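Local coordinates for protein 2,5-dihydroxypyridine 5,6-dioxygenase (Pseudomonas putida KT2440, PDB 7CUP) that uses a non-heme iron centre and molecular oxygen to cleave the ring of 2,5-dihydroxypyridine between carbons 5 and 6, giving N-formylmaleamate in nicotinate degradation, at residues M72-G83 with M101-I112. Residues are numbered along the deposited sequence; the frame is centred on the assembly and turned at random.
Sequences MTAYCGDTALTG and MMLLHSPEQEQI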
loop_
_atom_site.group_PDB
_atom_site.type_symbol
_atom_site.label_atom_id
_atom_site.label_comp_id
_atom_site.label_asym_id
_atom_site.label_seq_id
_atom_site.Cartn_x
_atom_site.Cartn_y
_atom_site.Cartn_z
ATOM N N MET A 72 -5.422 -24.494 -5.367
ATOM C CA MET A 72 -4.314 -25.247 -4.735
ATOM C C MET A 72 -4.715 -26.687 -4.416
ATOM O O MET A 72 -3.801 -27.461 -4.162
ATOM C CB MET A 72 -3.858 -24.518 -3.481
ATOM C CG MET A 72 -3.115 -23.253 -3.892
ATOM S SD MET A 72 -2.095 -22.584 -2.594
ATOM C CE MET A 72 -1.349 -24.064 -1.902
ATOM N N THR A 73 -5.993 -27.053 -4.533
ATOM C CA THR A 73 -6.463 -28.467 -4.413
ATOM C C THR A 73 -6.148 -29.241 -5.698
ATOM O O THR A 73 -6.208 -30.486 -5.658
ATOM C CB THR A 73 -7.967 -28.575 -4.115
ATOM O OG1 THR A 73 -8.703 -28.259 -5.299
ATOM C CG2 THR A 73 -8.375 -27.682 -2.965
ATOM N N ALA A 74 -5.840 -28.546 -6.794
ATOM C CA ALA A 74 -5.640 -29.172 -8.118
ATOM C C ALA A 74 -4.376 -30.054 -8.127
ATOM O O ALA A 74 -4.358 -31.064 -8.856
ATOM C CB ALA A 74 -5.580 -28.089 -9.161
ATOM N N TYR A 75 -3.340 -29.710 -7.357
ATOM C CA TYR A 75 -2.002 -30.339 -7.469
ATOM C C TYR A 75 -1.415 -30.699 -6.096
ATOM O O TYR A 75 -0.818 -29.817 -5.427
ATOM C CB TYR A 75 -1.036 -29.424 -8.204
ATOM C CG TYR A 75 0.146 -30.165 -8.772
ATOM C CD1 TYR A 75 1.239 -30.496 -7.978
ATOM C CD2 TYR A 75 0.157 -30.546 -10.098
ATOM C CE1 TYR A 75 2.330 -31.171 -8.500
ATOM C CE2 TYR A 75 1.241 -31.218 -10.636
ATOM C CZ TYR A 75 2.321 -31.545 -9.833
ATOM O OH TYR A 75 3.366 -32.211 -10.386
ATOM N N CYS A 76 -1.504 -31.985 -5.736
ATOM C CA CYS A 76 -1.058 -32.549 -4.432
ATOM C C CYS A 76 0.381 -33.029 -4.573
ATOM O O CYS A 76 0.606 -34.121 -5.079
ATOM C CB CYS A 76 -1.968 -33.689 -3.988
ATOM S SG CYS A 76 -3.672 -33.139 -3.766
ATOM N N GLY A 77 1.327 -32.188 -4.204
ATOM C CA GLY A 77 2.738 -32.590 -4.172
ATOM C C GLY A 77 3.398 -32.160 -2.889
ATOM O O GLY A 77 2.742 -32.187 -1.843
ATOM N N ASP A 78 4.664 -31.774 -3.002
ATOM C CA ASP A 78 5.428 -31.134 -1.917
ATOM C C ASP A 78 4.679 -29.858 -1.560
ATOM O O ASP A 78 3.760 -29.445 -2.303
ATOM C CB ASP A 78 6.883 -30.915 -2.336
ATOM C CG ASP A 78 7.630 -32.219 -2.563
ATOM O OD1 ASP A 78 7.086 -33.275 -2.222
ATOM O OD2 ASP A 78 8.735 -32.168 -3.113
ATOM N N THR A 79 4.996 -29.334 -0.394
ATOM C CA THR A 79 4.458 -28.069 0.143
ATOM C C THR A 79 5.634 -27.255 0.675
ATOM O O THR A 79 6.790 -27.728 0.623
ATOM C CB THR A 79 3.395 -28.301 1.238
ATOM O OG1 THR A 79 4.009 -28.629 2.493
ATOM C CG2 THR A 79 2.396 -29.381 0.891
ATOM N N ALA A 80 5.333 -26.098 1.242
ATOM C CA ALA A 80 6.349 -25.179 1.770
ATOM C C ALA A 80 6.975 -25.834 3.001
ATOM O O ALA A 80 8.084 -25.459 3.365
ATOM C CB ALA A 80 5.739 -23.829 2.036
ATOM N N LEU A 81 6.343 -26.858 3.563
ATOM C CA LEU A 81 6.922 -27.581 4.721
ATOM C C LEU A 81 7.916 -28.644 4.285
ATOM O O LEU A 81 8.695 -29.091 5.159
ATOM C CB LEU A 81 5.803 -28.209 5.549
ATOM C CG LEU A 81 5.041 -27.221 6.421
ATOM C CD1 LEU A 81 4.113 -27.982 7.335
ATOM C CD2 LEU A 81 5.983 -26.327 7.225
ATOM N N THR A 82 7.919 -29.059 3.022
ATOM C CA THR A 82 8.796 -30.187 2.609
ATOM C C THR A 82 10.245 -29.763 2.859
ATOM O O THR A 82 10.597 -28.693 2.369
ATOM C CB THR A 82 8.580 -30.620 1.157
ATOM O OG1 THR A 82 7.175 -30.878 1.042
ATOM C CG2 THR A 82 9.403 -31.839 0.797
ATOM N N GLY A 83 11.012 -30.566 3.601
ATOM C CA GLY A 83 12.439 -30.317 3.902
ATOM C C GLY A 83 12.632 -29.077 4.764
ATOM O O GLY A 83 13.736 -28.500 4.734
ATOM N N MET A 101 -2.913 -20.298 4.151
ATOM C CA MET A 101 -2.109 -20.526 2.913
ATOM C C MET A 101 -2.391 -21.904 2.280
ATOM O O MET A 101 -1.890 -22.110 1.155
ATOM C CB MET A 101 -0.604 -20.370 3.170
ATOM C CG MET A 101 0.047 -21.533 3.862
ATOM S SD MET A 101 1.861 -21.337 3.958
ATOM C CE MET A 101 2.375 -22.062 2.417
ATOM N N MET A 102 -3.113 -22.807 2.965
ATOM C CA MET A 102 -3.615 -24.097 2.412
ATOM C C MET A 102 -2.447 -25.071 2.340
ATOM O O MET A 102 -2.000 -25.366 1.233
ATOM C CB MET A 102 -4.195 -23.913 1.007
ATOM C CG MET A 102 -5.669 -24.121 0.912
ATOM S SD MET A 102 -6.065 -25.855 0.918
ATOM C CE MET A 102 -5.761 -26.253 -0.797
ATOM N N LEU A 103 -1.935 -25.472 3.496
ATOM C CA LEU A 103 -0.962 -26.574 3.628
ATOM C C LEU A 103 -1.710 -27.834 3.235
ATOM O O LEU A 103 -2.586 -28.240 3.999
ATOM C CB LEU A 103 -0.499 -26.731 5.078
ATOM C CG LEU A 103 0.585 -25.795 5.567
ATOM C CD1 LEU A 103 0.976 -26.226 6.964
ATOM C CD2 LEU A 103 1.792 -25.779 4.638
ATOM N N LEU A 104 -1.366 -28.428 2.109
ATOM C CA LEU A 104 -2.029 -29.669 1.665
ATOM C C LEU A 104 -1.684 -30.784 2.664
ATOM O O LEU A 104 -0.603 -30.676 3.342
ATOM C CB LEU A 104 -1.563 -29.948 0.239
ATOM C CG LEU A 104 -2.113 -28.988 -0.808
ATOM C CD1 LEU A 104 -1.828 -29.526 -2.201
ATOM C CD2 LEU A 104 -3.612 -28.752 -0.622
ATOM N N HIS A 105 -2.596 -31.753 2.834
ATOM C CA HIS A 105 -2.361 -32.945 3.693
ATOM C C HIS A 105 -1.000 -33.516 3.288
ATOM O O HIS A 105 -0.777 -33.677 2.108
ATOM C CB HIS A 105 -3.527 -33.946 3.600
ATOM C CG HIS A 105 -4.799 -33.470 4.231
ATOM N ND1 HIS A 105 -5.036 -32.134 4.522
ATOM C CD2 HIS A 105 -5.923 -34.134 4.583
ATOM C CE1 HIS A 105 -6.244 -32.003 5.034
ATOM N NE2 HIS A 105 -6.809 -33.212 5.086
ATOM N N SER A 106 -0.069 -33.692 4.218
ATOM C CA SER A 106 1.316 -34.101 3.894
ATOM C C SER A 106 1.910 -34.828 5.084
ATOM O O SER A 106 1.405 -34.695 6.198
ATOM C CB SER A 106 2.124 -32.915 3.505
ATOM O OG SER A 106 2.184 -31.972 4.564
ATOM N N PRO A 107 2.994 -35.612 4.903
ATOM C CA PRO A 107 3.663 -36.225 6.047
ATOM C C PRO A 107 3.985 -35.160 7.116
ATOM O O PRO A 107 3.832 -35.456 8.298
ATOM C CB PRO A 107 4.925 -36.906 5.476
ATOM C CG PRO A 107 5.001 -36.464 4.014
ATOM C CD PRO A 107 3.618 -35.973 3.624
ATOM N N GLU A 108 4.354 -33.942 6.709
ATOM C CA GLU A 108 4.841 -32.894 7.653
ATOM C C GLU A 108 3.669 -32.337 8.474
ATOM O O GLU A 108 3.826 -32.160 9.694
ATOM C CB GLU A 108 5.581 -31.782 6.915
ATOM C CG GLU A 108 6.865 -32.250 6.238
ATOM C CD GLU A 108 6.665 -32.980 4.919
ATOM O OE1 GLU A 108 5.506 -33.171 4.518
ATOM O OE2 GLU A 108 7.663 -33.323 4.295
ATOM N N GLN A 109 2.535 -32.085 7.838
ATOM C CA GLN A 109 1.279 -31.667 8.499
ATOM C C GLN A 109 0.819 -32.766 9.465
ATOM O O GLN A 109 0.336 -32.424 10.558
ATOM C CB GLN A 109 0.181 -31.338 7.481
ATOM C CG GLN A 109 -1.166 -31.140 8.148
ATOM C CD GLN A 109 -2.252 -30.517 7.305
ATOM O OE1 GLN A 109 -2.224 -29.316 7.003
ATOM N NE2 GLN A 109 -3.268 -31.314 6.994
ATOM N N GLU A 110 0.918 -34.026 9.052
ATOM C CA GLU A 110 0.554 -35.202 9.870
ATOM C C GLU A 110 1.397 -35.209 11.146
ATOM O O GLU A 110 0.836 -35.419 12.220
ATOM C CB GLU A 110 0.762 -36.477 9.053
ATOM C CG GLU A 110 0.327 -37.716 9.789
ATOM C CD GLU A 110 -1.180 -37.876 9.896
ATOM O OE1 GLU A 110 -1.611 -39.004 10.220
ATOM O OE2 GLU A 110 -1.927 -36.892 9.630
ATOM N N GLN A 111 2.691 -34.925 11.027
ATOM C CA GLN A 111 3.633 -34.840 12.173
ATOM C C GLN A 111 3.226 -33.686 13.102
ATOM O O GLN A 111 3.229 -33.892 14.331
ATOM C CB GLN A 111 5.057 -34.728 11.652
ATOM C CG GLN A 111 5.617 -36.071 11.202
ATOM C CD GLN A 111 6.831 -35.869 10.333
ATOM O OE1 GLN A 111 7.572 -34.903 10.494
ATOM N NE2 GLN A 111 7.040 -36.767 9.384
ATOM N N ILE A 112 2.816 -32.531 12.556
ATOM C CA ILE A 112 2.301 -31.406 13.395
ATOM C C ILE A 112 1.121 -31.912 14.231
ATOM O O ILE A 112 1.140 -31.720 15.437
ATOM C CB ILE A 112 1.939 -30.145 12.571
ATOM C CG1 ILE A 112 3.146 -29.619 11.794
ATOM C CG2 ILE A 112 1.352 -29.079 13.489
ATOM C CD1 ILE A 112 2.821 -28.543 10.795
HETATM O O HOH W 1 10.153 -32.732 4.952
#
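Met72 faces Met102, Thr79 faces Leu103 and Leu81 faces Glu108, the CA atoms of Leu81 and Glu108 6.4 Å apart, as the loop 72-83 runs over the chain 101-106 and the first turns of the helix it enters. No direct hydrogen bond joins the two, and apolar packing carries the contact. Leu104 buries more surface here than any other residue of the two segments: its CD1 lies 3.4 Å from Tyr75 O and also touches Met72 O and Cys76 CA, at the bend of residues 72-76. Alongside, the doubly bent chain of Met102 brings CE to 3.7 Å from Thr73 CG2 and against Met72 CB, while the bend at chi3 (42°) of Met72 turns its CE back over Met102 O, 3.5 Å away. Leu81 CD1 touches both Leu103 CD1 (3.6 Å) and Ile112 CD1 (3.7 Å), its side chain crossing both at about a right angle. Internal bonds hold the type I beta turn 79-82: Thr79 OG1 accepts from Leu81 N in an ST turn, and Thr82 OG1 takes a nearly straight bond (170°) from Thr79 N. On the other segment, Ser106 N-caps helix 107-114, its OG accepting from Gln109 N. Glu108 packs its CG against Leu81 O and sends OE2 to a water, 2.6 Å away, that also takes the Gly83 N-H. The contact borders the iron site: Thr73 O accepts from ND1 of the iron ligand His318, and the side chain of Cys76 lies about 7 Å from the metal. Asp99, ending strand 96-99, holds the backbone N-H groups of Met101, Met102 and Leu103; Leu30 of strand 26-31 packs on Met101 and Leu103, Leu121 of strand 118-121 on Met102, and helix 85-92 on Leu81, Glu108 and Ile112.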